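Local coordinates for protein endo-beta-1,4-glucanase (PDB 5XBU) that probably cleaves internal beta-1,4-glucosidic linkages of cellulose as a family 45 glycoside hydrolase, at residues A[24-29]-A[118-123]; A[36-41]-A[63-68]; A[49-54]-A[105-110]; A[141-144]-A[149-152]. All coordinates share one frame; numbering follows the deposited sequence.

Contact 1 of 4, residues A[24-29]-A[118-123]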
loop_
_atom_site.group_PDB
_atom_site.type_symbol
_atom_site.label_atom_id
_atom_site.label_comp_id
_atom_site.label_asym_id
_atom_site.label_seq_id
_atom_site.Cartn_x
_atom_site.Cartn_y
_atom_site.Cartn_z
ATOM N N CYS A 24 3.025 -5.930 -10.475
ATOM C CA CYS A 24 3.256 -6.355 -9.114
ATOM C C CYS A 24 3.582 -5.188 -8.193
ATOM O O CYS A 24 4.011 -4.119 -8.622
ATOM C CB CYS A 24 4.355 -7.402 -9.072
ATOM S SG CYS A 24 3.868 -8.828 -10.073
ATOM N N ALA A 25 3.396 -5.441 -6.907
ATOM C CA ALA A 25 3.768 -4.534 -5.847
ATOM C C ALA A 25 4.489 -5.323 -4.775
ATOM O O ALA A 25 4.201 -6.509 -4.549
ATOM C CB ALA A 25 2.558 -3.857 -5.225
ATOM N N SER A 26 5.416 -4.654 -4.106
ATOM C CA SER A 26 5.929 -5.149 -2.842
ATOM C C SER A 26 5.040 -4.673 -1.703
ATOM O O SER A 26 4.273 -3.711 -1.837
ATOM C CB SER A 26 7.377 -4.710 -2.648
ATOM O OG SER A 26 7.585 -3.347 -2.992
ATOM N N THR A 27 5.139 -5.383 -0.575
ATOM C CA THR A 27 4.414 -5.029 0.624
ATOM C C THR A 27 5.326 -5.167 1.833
ATOM O O THR A 27 6.243 -5.980 1.859
ATOM C CB THR A 27 3.128 -5.869 0.827
ATOM O OG1 THR A 27 3.450 -7.207 1.229
ATOM C CG2 THR A 27 2.218 -5.907 -0.375
ATOM N N THR A 28 5.017 -4.372 2.862
ATOM C CA THR A 28 5.567 -4.507 4.206
ATOM C C THR A 28 4.415 -4.281 5.181
ATOM O O THR A 28 3.274 -4.031 4.774
ATOM C CB THR A 28 6.744 -3.546 4.465
ATOM O OG1 THR A 28 6.378 -2.210 4.122
ATOM C CG2 THR A 28 8.009 -3.931 3.705
ATOM N N ARG A 29 4.703 -4.336 6.472
ATOM C CA ARG A 29 3.721 -3.975 7.479
ATOM C C ARG A 29 4.310 -2.893 8.364
ATOM O O ARG A 29 5.534 -2.803 8.523
ATOM C CB ARG A 29 3.257 -5.191 8.290
ATOM C CG ARG A 29 4.384 -6.037 8.879
ATOM C CD ARG A 29 3.840 -7.296 9.554
ATOM N NE ARG A 29 4.637 -8.497 9.388
ATOM C CZ ARG A 29 4.446 -9.584 10.119
ATOM N NH1 ARG A 29 5.178 -10.675 9.933
ATOM N NH2 ARG A 29 3.521 -9.553 11.067
ATOM N N GLU A 118 13.685 4.507 1.789
ATOM C CA GLU A 118 14.293 4.393 0.466
ATOM C C GLU A 118 14.074 3.022 -0.151
ATOM O O GLU A 118 13.698 2.920 -1.326
ATOM C CB GLU A 118 15.789 4.695 0.531
ATOM C CG GLU A 118 16.551 4.429 -0.789
ATOM C CD GLU A 118 16.119 5.263 -1.989
ATOM O OE1 GLU A 118 15.448 6.304 -1.863
ATOM O OE2 GLU A 118 16.543 4.909 -3.109
ATOM N N GLU A 119 14.355 1.958 0.602
ATOM C CA GLU A 119 14.385 0.618 0.021
ATOM C C GLU A 119 13.077 0.280 -0.682
ATOM O O GLU A 119 13.076 -0.279 -1.796
ATOM C CB GLU A 119 14.666 -0.402 1.129
ATOM C CG GLU A 119 14.568 -1.839 0.636
ATOM C CD GLU A 119 15.066 -2.870 1.634
ATOM O OE1 GLU A 119 15.127 -4.047 1.230
ATOM O OE2 GLU A 119 15.396 -2.530 2.789
ATOM N N TRP A 120 11.954 0.520 0.000
ATOM C CA TRP A 120 10.651 0.080 -0.466
ATOM C C TRP A 120 9.859 1.186 -1.143
ATOM O O TRP A 120 9.134 0.918 -2.102
ATOM C CB TRP A 120 9.823 -0.494 0.692
ATOM C CG TRP A 120 10.440 -1.683 1.352
ATOM C CD1 TRP A 120 11.047 -1.717 2.573
ATOM C CD2 TRP A 120 10.512 -3.022 0.830
ATOM N NE1 TRP A 120 11.489 -2.985 2.844
ATOM C CE2 TRP A 120 11.164 -3.804 1.799
ATOM C CE3 TRP A 120 10.063 -3.649 -0.343
ATOM C CZ2 TRP A 120 11.378 -5.167 1.640
ATOM C CZ3 TRP A 120 10.290 -5.010 -0.501
ATOM C CH2 TRP A 120 10.947 -5.748 0.481
ATOM N N CYS A 121 9.943 2.422 -0.644
ATOM C CA CYS A 121 9.093 3.503 -1.130
ATOM C C CYS A 121 9.841 4.517 -1.973
ATOM O O CYS A 121 9.217 5.458 -2.470
ATOM C CB CYS A 121 8.377 4.189 0.037
ATOM S SG CYS A 121 7.321 2.958 0.862
ATOM N N GLY A 122 11.149 4.326 -2.170
ATOM C CA GLY A 122 11.960 5.182 -3.032
ATOM C C GLY A 122 11.729 4.849 -4.489
ATOM O O GLY A 122 12.468 4.082 -5.123
ATOM N N ILE A 123 10.635 5.406 -4.997
ATOM C CA ILE A 123 10.158 5.203 -6.355
ATOM C C ILE A 123 9.913 6.611 -6.897
ATOM O O ILE A 123 9.097 7.345 -6.345
ATOM C CB ILE A 123 8.883 4.344 -6.434
ATOM C CG1 ILE A 123 9.052 3.061 -5.600
ATOM C CG2 ILE A 123 8.573 4.038 -7.888
ATOM C CD1 ILE A 123 7.826 2.188 -5.561
#
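Thr-28 lays its methyl group on the indole of Trp-120, joining strand 22-30 to the short helix 118-121. Thr-28 CG2 stands 3.7 Å from the centroid of the five-membered ring of Trp-120, and its direction lies only 10° off the ring normal, which makes this a CH-pi contact over the face. The position is slightly toward the rim: Thr-28 CG2 is 3.7 Å from both Trp-120 CE2 and Trp-120 NE1. On the opposite face lies CG of Glu-119, the residue just before it in the helix, so a carbon group lies over each face, that of Glu-119 toward the rim. Further along, Ser-26 approaches the six-membered ring obliquely, with Ser-26 CB 3.6 Å from Trp-120 CZ3 and Ser-26 OG 3.6 Å from Trp-120 CE3. Both strand residues point their CB toward the helix, whereas Thr-27 between them points away, as the alternation of an extended strand requires. In Thr-28 the hydroxyl lies between the backbone N and the carbonyl carbon (chi1 52°), a rotation that leaves CG2 beside the backbone N and aimed at the indole. The hydroxyls are bonded outside the two segments: Thr-28 OG1 to Asp-142 OD1 and His-140 NE2, and Ser-26 OG to His-140 ND1 and Asn-133 ND2. The imidazole of His-140 thus connects the two strand residues through its two nitrogens. No hydrogen bond crosses between 24-29 and 118-123. The chemistry is therefore divided within Thr-28: its methyl packs on the tryptophan, while its oxygen joins a polar network with His-140 and Asp-142 of strand 140-144, so that one rotation serves both.

Contact 2 of 4, residues A[36-41]-A[63-68]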
loop_
_atom_site.group_PDB
_atom_site.type_symbol
_atom_site.label_atom_id
_atom_site.label_comp_id
_atom_site.label_asym_id
_atom_site.label_seq_id
_atom_site.Cartn_x
_atom_site.Cartn_y
_atom_site.Cartn_z
ATOM N N GLY A 36 -2.455 9.891 10.275
ATOM C CA GLY A 36 -2.101 9.582 8.904
ATOM C C GLY A 36 -2.452 10.696 7.926
ATOM O O GLY A 36 -3.171 11.658 8.220
ATOM N N ALA A 37 -1.946 10.501 6.718
ATOM C CA ALA A 37 -1.873 11.528 5.699
ATOM C C ALA A 37 -3.193 11.807 5.009
ATOM O O ALA A 37 -3.257 12.761 4.223
ATOM C CB ALA A 37 -0.820 11.131 4.670
ATOM N N CYS A 38 -4.235 11.007 5.262
ATOM C CA CYS A 38 -5.543 11.258 4.694
ATOM C C CYS A 38 -6.507 11.831 5.724
ATOM O O CYS A 38 -7.692 12.010 5.415
ATOM C CB CYS A 38 -6.128 10.017 4.029
ATOM S SG CYS A 38 -5.057 9.375 2.709
ATOM N N GLY A 39 -6.019 12.177 6.910
ATOM C CA GLY A 39 -6.876 12.818 7.885
ATOM C C GLY A 39 -7.945 11.920 8.471
ATOM O O GLY A 39 -9.011 12.407 8.869
ATOM N N CYS A 40 -7.667 10.622 8.586
ATOM C CA CYS A 40 -8.647 9.662 9.092
ATOM C C CYS A 40 -8.615 9.586 10.620
ATOM O O CYS A 40 -8.278 8.569 11.230
ATOM C CB CYS A 40 -8.448 8.301 8.445
ATOM S SG CYS A 40 -8.751 8.371 6.650
ATOM N N GLY A 41 -8.990 10.718 11.210
ATOM C CA GLY A 41 -9.194 10.874 12.641
ATOM C C GLY A 41 -9.770 12.256 12.877
ATOM O O GLY A 41 -9.972 13.038 11.950
ATOM N N ARG A 63 4.729 8.399 -4.543
ATOM C CA ARG A 63 4.330 8.831 -5.877
ATOM C C ARG A 63 3.010 8.210 -6.318
ATOM O O ARG A 63 2.284 8.838 -7.095
ATOM C CB ARG A 63 5.453 8.606 -6.880
ATOM C CG ARG A 63 6.651 9.514 -6.653
ATOM C CD ARG A 63 6.392 10.992 -7.090
ATOM N NE ARG A 63 7.573 11.801 -6.735
ATOM C CZ ARG A 63 7.798 12.326 -5.539
ATOM N NH1 ARG A 63 6.840 12.319 -4.622
ATOM N NH2 ARG A 63 8.993 12.828 -5.267
ATOM N N TYR A 64 2.645 7.017 -5.844
ATOM C CA TYR A 64 1.284 6.544 -6.061
ATOM C C TYR A 64 0.306 7.295 -5.171
ATOM O O TYR A 64 -0.755 7.731 -5.627
ATOM C CB TYR A 64 1.153 5.022 -5.862
ATOM C CG TYR A 64 -0.280 4.582 -5.960
ATOM C CD1 TYR A 64 -0.976 4.626 -7.163
ATOM C CD2 TYR A 64 -0.973 4.194 -4.830
ATOM C CE1 TYR A 64 -2.309 4.292 -7.239
ATOM C CE2 TYR A 64 -2.301 3.876 -4.887
ATOM C CZ TYR A 64 -2.981 3.916 -6.080
ATOM O OH TYR A 64 -4.312 3.588 -6.072
ATOM N N PHE A 65 0.646 7.440 -3.884
ATOM C CA PHE A 65 -0.212 8.156 -2.948
ATOM C C PHE A 65 -0.721 9.472 -3.513
ATOM O O PHE A 65 -1.910 9.783 -3.364
ATOM C CB PHE A 65 0.562 8.400 -1.657
ATOM C CG PHE A 65 -0.175 9.225 -0.662
ATOM C CD1 PHE A 65 -1.130 8.655 0.146
ATOM C CD2 PHE A 65 0.095 10.581 -0.504
ATOM C CE1 PHE A 65 -1.812 9.415 1.086
ATOM C CE2 PHE A 65 -0.576 11.333 0.419
ATOM C CZ PHE A 65 -1.556 10.751 1.220
ATOM N N ASP A 66 0.169 10.251 -4.130
ATOM C CA ASP A 66 -0.206 11.558 -4.668
ATOM C C ASP A 66 -0.165 11.609 -6.183
ATOM O O ASP A 66 -0.020 12.697 -6.749
ATOM C CB ASP A 66 0.627 12.688 -4.078
ATOM C CG ASP A 66 -0.021 14.054 -4.290
ATOM O OD1 ASP A 66 -1.284 14.133 -4.297
ATOM O OD2 ASP A 66 0.743 15.025 -4.464
ATOM N N ASP A 67 -0.314 10.473 -6.861
ATOM C CA ASP A 67 -0.426 10.441 -8.323
ATOM C C ASP A 67 0.643 11.291 -9.018
ATOM O O ASP A 67 0.343 12.140 -9.863
ATOM C CB ASP A 67 -1.827 10.845 -8.796
ATOM C CG ASP A 67 -2.026 10.653 -10.287
ATOM O OD1 ASP A 67 -1.464 9.687 -10.850
ATOM O OD2 ASP A 67 -2.759 11.460 -10.891
ATOM N N GLY A 68 1.905 11.075 -8.636
ATOM C CA GLY A 68 3.047 11.765 -9.202
ATOM C C GLY A 68 3.527 12.977 -8.428
ATOM O O GLY A 68 4.657 13.426 -8.643
#
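Phe-65 reaches from the end of helix 62-65 to Ala-37 and Cys-38, in a type I beta turn that runs from Gly-36 to Gly-39. Along 63-68, the first two residues serve the helix: Arg-63 and Tyr-64 supply the carbonyls that close it, while Tyr-64 sends its ring elsewhere, edge-to-face against Trp-162. Phe-65 follows and makes the contact. Its CG is anti to the backbone N (chi1 175°), which extends the ring from the helix toward the turn, and the far end of the ring does the touching. Phe-65 CZ lies 3.5 Å from Ala-37 CB, which arrives obliquely to the ring. Beside it, Phe-65 CE1 is 3.6 Å from Cys-38 SG; this sulfur sits 4.9 Å from the Phe-65 centroid and 76° off the ring normal, evidence for a sulfur-aromatic contact at the edge. The same sulfur forms a disulfide with Cys-78, a residue that the Phe-65 side chain also touches. Beyond Phe-65 the helix stops. Asp-66 departs from helical angles, and Asp-67, with positive phi, is the C-prime residue of a Schellman motif: Gly-68 N bonds to Arg-63 O at 2.7 Å and Asp-67 N to Tyr-64 O at 3.0 Å. Asp-66 has its carboxylate held by the backbone N of Asn-71 and of Lys-76. The three touching residues are all buried, with the 36-41 loop lying between strand 22-30 and helix 50-54 in the chain, Cys-40 packed on that helix, and Cys-38 hydrogen-bonded through its backbone to Thr-109, just past strand 104-108.

Contact 3 of 4, residues A[49-54]-A[105-110]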
loop_
_atom_site.group_PDB
_atom_site.type_symbol
_atom_site.label_atom_id
_atom_site.label_comp_id
_atom_site.label_asym_id
_atom_site.label_seq_id
_atom_site.Cartn_x
_atom_site.Cartn_y
_atom_site.Cartn_z
ATOM N N PHE A 49 -9.050 7.460 13.881
ATOM C CA PHE A 49 -10.231 6.690 14.224
ATOM C C PHE A 49 -9.828 5.240 14.467
ATOM O O PHE A 49 -8.956 4.712 13.760
ATOM C CB PHE A 49 -11.261 6.719 13.098
ATOM C CG PHE A 49 -11.751 8.095 12.718
ATOM C CD1 PHE A 49 -12.355 8.918 13.635
ATOM C CD2 PHE A 49 -11.639 8.549 11.419
ATOM C CE1 PHE A 49 -12.841 10.169 13.304
ATOM C CE2 PHE A 49 -12.117 9.788 11.053
ATOM C CZ PHE A 49 -12.716 10.616 12.000
ATOM N N PRO A 50 -10.456 4.560 15.429
ATOM C CA PRO A 50 -10.107 3.153 15.658
ATOM C C PRO A 50 -10.144 2.314 14.397
ATOM O O PRO A 50 -9.273 1.449 14.215
ATOM C CB PRO A 50 -11.126 2.704 16.721
ATOM C CG PRO A 50 -11.316 3.971 17.556
ATOM C CD PRO A 50 -11.342 5.090 16.490
ATOM N N TRP A 51 -11.131 2.520 13.518
ATOM C CA TRP A 51 -11.180 1.694 12.315
ATOM C C TRP A 51 -9.905 1.807 11.488
ATOM O O TRP A 51 -9.536 0.859 10.778
ATOM C CB TRP A 51 -12.414 1.985 11.468
ATOM C CG TRP A 51 -12.486 3.384 10.894
ATOM C CD1 TRP A 51 -13.247 4.413 11.353
ATOM C CD2 TRP A 51 -11.807 3.879 9.726
ATOM N NE1 TRP A 51 -13.071 5.513 10.561
ATOM C CE2 TRP A 51 -12.187 5.213 9.557
ATOM C CE3 TRP A 51 -10.936 3.302 8.799
ATOM C CZ2 TRP A 51 -11.700 5.989 8.510
ATOM C CZ3 TRP A 51 -10.447 4.079 7.761
ATOM C CH2 TRP A 51 -10.834 5.419 7.627
ATOM N N ASN A 52 -9.248 2.963 11.526
ATOM C CA ASN A 52 -8.029 3.190 10.751
ATOM C C ASN A 52 -6.789 2.554 11.383
ATOM O O ASN A 52 -5.726 2.514 10.757
ATOM C CB ASN A 52 -7.875 4.700 10.516
ATOM C CG ASN A 52 -6.812 5.011 9.508
ATOM O OD1 ASN A 52 -6.690 4.332 8.489
ATOM N ND2 ASN A 52 -6.034 6.060 9.779
ATOM N N LEU A 53 -6.915 1.999 12.582
ATOM C CA LEU A 53 -5.915 1.123 13.172
ATOM C C LEU A 53 -6.266 -0.349 13.030
ATOM O O LEU A 53 -5.379 -1.197 13.164
ATOM C CB LEU A 53 -5.771 1.456 14.672
ATOM C CG LEU A 53 -5.202 2.838 14.947
ATOM C CD1 LEU A 53 -5.151 3.079 16.431
ATOM C CD2 LEU A 53 -3.810 3.019 14.320
ATOM N N GLN A 54 -7.538 -0.666 12.775
ATOM C CA GLN A 54 -8.051 -2.033 12.856
ATOM C C GLN A 54 -8.257 -2.709 11.506
ATOM O O GLN A 54 -8.183 -3.949 11.429
ATOM C CB GLN A 54 -9.411 -2.031 13.567
ATOM C CG GLN A 54 -9.363 -1.607 15.007
ATOM C CD GLN A 54 -10.726 -1.209 15.536
ATOM O OE1 GLN A 54 -11.648 -0.906 14.781
ATOM N NE2 GLN A 54 -10.857 -1.202 16.859
ATOM N N VAL A 105 -8.473 -6.600 -0.060
ATOM C CA VAL A 105 -8.668 -5.205 -0.446
ATOM C C VAL A 105 -8.259 -4.299 0.707
ATOM O O VAL A 105 -8.714 -4.471 1.845
ATOM C CB VAL A 105 -10.120 -4.947 -0.880
ATOM C CG1 VAL A 105 -10.364 -3.454 -1.175
ATOM C CG2 VAL A 105 -10.515 -5.798 -2.084
ATOM N N PHE A 106 -7.427 -3.302 0.400
ATOM C CA PHE A 106 -6.964 -2.321 1.367
ATOM C C PHE A 106 -7.366 -0.929 0.898
ATOM O O PHE A 106 -7.304 -0.622 -0.298
ATOM C CB PHE A 106 -5.446 -2.339 1.518
ATOM C CG PHE A 106 -4.909 -3.643 2.058
ATOM C CD1 PHE A 106 -4.713 -4.713 1.207
ATOM C CD2 PHE A 106 -4.618 -3.795 3.405
ATOM C CE1 PHE A 106 -4.239 -5.929 1.692
ATOM C CE2 PHE A 106 -4.148 -5.004 3.908
ATOM C CZ PHE A 106 -3.968 -6.068 3.033
ATOM N N MET A 107 -7.698 -0.053 1.835
ATOM C CA MET A 107 -7.974 1.347 1.524
ATOM C C MET A 107 -6.778 2.224 1.854
ATOM O O MET A 107 -6.153 2.083 2.910
ATOM C CB MET A 107 -9.217 1.824 2.284
ATOM C CG MET A 107 -9.639 3.244 1.873
ATOM S SD MET A 107 -11.296 3.666 2.431
ATOM C CE MET A 107 -11.015 3.827 4.206
ATOM N N VAL A 108 -6.472 3.151 0.942
ATOM C CA VAL A 108 -5.404 4.119 1.147
ATOM C C VAL A 108 -5.838 5.152 2.178
ATOM O O VAL A 108 -6.769 5.925 1.943
ATOM C CB VAL A 108 -5.060 4.821 -0.175
ATOM C CG1 VAL A 108 -4.022 5.879 0.057
ATOM C CG2 VAL A 108 -4.641 3.789 -1.235
ATOM N N THR A 109 -5.133 5.182 3.314
ATOM C CA THR A 109 -5.416 6.157 4.366
ATOM C C THR A 109 -4.178 6.897 4.828
ATOM O O THR A 109 -4.293 7.785 5.683
ATOM C CB THR A 109 -6.106 5.519 5.571
ATOM O OG1 THR A 109 -5.167 4.638 6.176
ATOM C CG2 THR A 109 -7.372 4.807 5.200
ATOM N N ASN A 110 -3.004 6.595 4.278
ATOM C CA ASN A 110 -1.771 7.195 4.743
ATOM C C ASN A 110 -0.765 7.097 3.604
ATOM O O ASN A 110 -1.067 6.522 2.560
ATOM C CB ASN A 110 -1.359 6.484 6.036
ATOM C CG ASN A 110 -0.249 7.171 6.795
ATOM O OD1 ASN A 110 0.041 8.349 6.606
ATOM N ND2 ASN A 110 0.381 6.426 7.691
#
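Thr-109 and Asn-52 supply the hydrogen bond that joins helix 50-54 to the end of strand 104-108, one of the strands of the domain, whose family belongs to the double-psi beta-barrel clan. From Thr-109 CB, which points toward the helix, every side-chain atom meets something. CB itself is 3.2 Å from Asn-52 OD1. Branching from it, Thr-109 OG1 donates to Asn-52 OD1 over 2.8 Å; the C=O...donor angle of 133°, with the donor in the carbonyl plane, places the bond on a lone pair of the amide oxygen. Thr-109 CG2, the other branch, lies 3.4 Å from Asn-52 OD1 and, more distantly, at the edge of the Trp-51 ring, 4.1 Å from Trp-51 CZ3. A chi1 of 67° sets OG1 between the backbone N and the carbonyl carbon, and this puts CG2 beside the backbone N, on the side of the Trp-51 ring edge. The indole has further neighbours: Asn-52 CB lies over one face, NE1 is hydrogen-bonded to Gln-177 OE1, and Asn-174 of helix 169-175 touches the ring. Two residues before Thr-109, Met-107 also points toward the helix and crosses the indole at about a right angle. Its chain runs extended as far as SD and then bends at chi3 (71°), which brings Met-107 CE obliquely to the ring, 3.6 Å from Trp-51 CZ3 and 3.8 Å from Trp-51 CH2.

Contact 4 of 4, residues A[141-144]-A[149-152]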
loop_
_atom_site.group_PDB
_atom_site.type_symbol
_atom_site.label_atom_id
_atom_site.label_comp_id
_atom_site.label_asym_id
_atom_site.label_seq_id
_atom_site.Cartn_x
_atom_site.Cartn_y
_atom_site.Cartn_z
ATOM N N PHE A 141 3.081 -1.110 -1.038
ATOM C CA PHE A 141 1.992 -0.938 -0.073
ATOM C C PHE A 141 2.478 -1.318 1.317
ATOM O O PHE A 141 2.761 -2.489 1.577
ATOM C CB PHE A 141 0.741 -1.714 -0.475
ATOM C CG PHE A 141 0.166 -1.214 -1.758
ATOM C CD1 PHE A 141 -0.529 0.000 -1.795
ATOM C CD2 PHE A 141 0.363 -1.896 -2.963
ATOM C CE1 PHE A 141 -1.009 0.510 -2.982
ATOM C CE2 PHE A 141 -0.136 -1.384 -4.146
ATOM C CZ PHE A 141 -0.813 -0.189 -4.169
ATOM N N ASP A 142 2.545 -0.336 2.217
ATOM C CA ASP A 142 2.829 -0.594 3.619
ATOM C C ASP A 142 1.491 -0.848 4.298
ATOM O O ASP A 142 0.581 -0.024 4.214
ATOM C CB ASP A 142 3.575 0.592 4.229
ATOM C CG ASP A 142 4.516 0.200 5.354
ATOM O OD1 ASP A 142 4.576 -0.983 5.721
ATOM O OD2 ASP A 142 5.182 1.132 5.856
ATOM N N LEU A 143 1.349 -1.988 4.951
ATOM C CA LEU A 143 0.051 -2.434 5.428
ATOM C C LEU A 143 -0.044 -2.231 6.943
ATOM O O LEU A 143 0.786 -2.733 7.697
ATOM C CB LEU A 143 -0.168 -3.920 5.086
ATOM C CG LEU A 143 0.071 -4.257 3.592
ATOM C CD1 LEU A 143 -0.151 -5.723 3.378
ATOM C CD2 LEU A 143 -0.824 -3.430 2.676
ATOM N N GLN A 144 -1.071 -1.504 7.383
ATOM C CA GLN A 144 -1.277 -1.240 8.815
ATOM C C GLN A 144 -1.489 -2.555 9.562
ATOM O O GLN A 144 -2.320 -3.379 9.168
ATOM C CB GLN A 144 -2.512 -0.364 8.950
ATOM C CG GLN A 144 -2.949 -0.064 10.388
ATOM C CD GLN A 144 -1.935 0.718 11.169
ATOM O OE1 GLN A 144 -1.242 0.173 12.030
ATOM N NE2 GLN A 144 -1.819 2.021 10.851
ATOM N N GLN A 149 -3.858 -7.326 12.152
ATOM C CA GLN A 149 -4.719 -7.720 11.040
ATOM C C GLN A 149 -3.938 -8.289 9.864
ATOM O O GLN A 149 -4.482 -9.094 9.086
ATOM C CB GLN A 149 -5.592 -6.549 10.591
ATOM C CG GLN A 149 -4.872 -5.271 10.080
ATOM C CD GLN A 149 -4.609 -4.254 11.189
ATOM O OE1 GLN A 149 -4.012 -4.562 12.227
ATOM N NE2 GLN A 149 -5.079 -3.024 10.978
ATOM N N VAL A 150 -2.672 -7.890 9.706
ATOM C CA VAL A 150 -1.823 -8.482 8.663
ATOM C C VAL A 150 -1.220 -9.776 9.170
ATOM O O VAL A 150 -1.122 -10.754 8.426
ATOM C CB VAL A 150 -0.752 -7.495 8.167
ATOM C CG1 VAL A 150 0.021 -8.110 7.010
ATOM C CG2 VAL A 150 -1.422 -6.214 7.723
ATOM N N GLU A 151 -0.846 -9.830 10.458
ATOM C CA GLU A 151 -0.413 -11.087 11.056
ATOM C C GLU A 151 -1.481 -12.152 10.883
ATOM O O GLU A 151 -1.158 -13.318 10.627
ATOM C CB GLU A 151 -0.113 -10.867 12.540
ATOM C CG GLU A 151 0.250 -12.132 13.297
ATOM C CD GLU A 151 1.575 -12.731 12.857
ATOM O OE1 GLU A 151 2.378 -11.994 12.239
ATOM O OE2 GLU A 151 1.805 -13.934 13.127
ATOM N N ALA A 152 -2.761 -11.774 11.001
ATOM C CA ALA A 152 -3.865 -12.727 10.847
ATOM C C ALA A 152 -3.997 -13.273 9.429
ATOM O O ALA A 152 -4.567 -14.358 9.248
ATOM C CB ALA A 152 -5.185 -12.090 11.272
#
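Val-150 and Gln-149 close around the end of strand 140-144, meeting Leu-143 and the carbonyl of Gln-144. The contact packs the loop after this strand back onto the strand's own end, within a domain of the double-psi beta-barrel clan. Val-150 CG2 touches two partners at once: Leu-143 CB at 3.7 Å and, more closely, Gln-144 O at 3.3 Å. From the other residue, Gln-149 CD comes within 3.2 Å of Gln-144 O, which stands above the plane of the side-chain amide, nearly over its carbon. That position explains why Gln-149 NE2 makes no hydrogen bond to this oxygen, although they are close: the N-H bonds lie in the amide plane, and the angle is poor. The two glutamine amides are turned 33° from each other, and Gln-144 CG packs 3.7 Å from Gln-149 NE2. The bend in the Gln-149 chain at chi2 (-91°) folds its amide back over the strand end.

A second shell fixes these groups. Gln-149 NE2 is bonded to Leu-53 O and Lys-55 O, and Gln-149 OE1 to the backbone N of Val-147, so both ends of the amide are held. Asp-145 OD1 accepts from the backbone N of Val-150 and of Glu-151. Both Leu-143 and Val-150 also rest on Trp-155. Strand 140-144 itself runs parallel to strand 22-30 and antiparallel to strand 57-60, while Glu-151 reaches back to Arg-29 of the former in a salt bridge.

Contacts 1, 3 and 4 reach one curled sheet; contact 2 joins a loop to helix 62-65 beside it. Contacts 1 and 4 share adjacent strands, where Thr-28 O lies 2.8 Å from Leu-143 N. Contact 4 in turn meets contact 3, where Leu-53 O is 2.9 Å from Gln-149 NE2, with centres about 10 Å apart. Contacts 2 and 3 cross along the chain and are joined at two points: Ala-37 N to Asn-110 OD1, 2.9 Å, and Cys-40 O to Phe-49 N, 3.0 Å. Contacts 1 and 2, centres about 15 Å apart, touch where Ile-123 O packs 3.3 Å from Arg-63 CG. Contacts 1 and 3 do not touch and flank the chain's centre from opposite sides. The structure is the apo form.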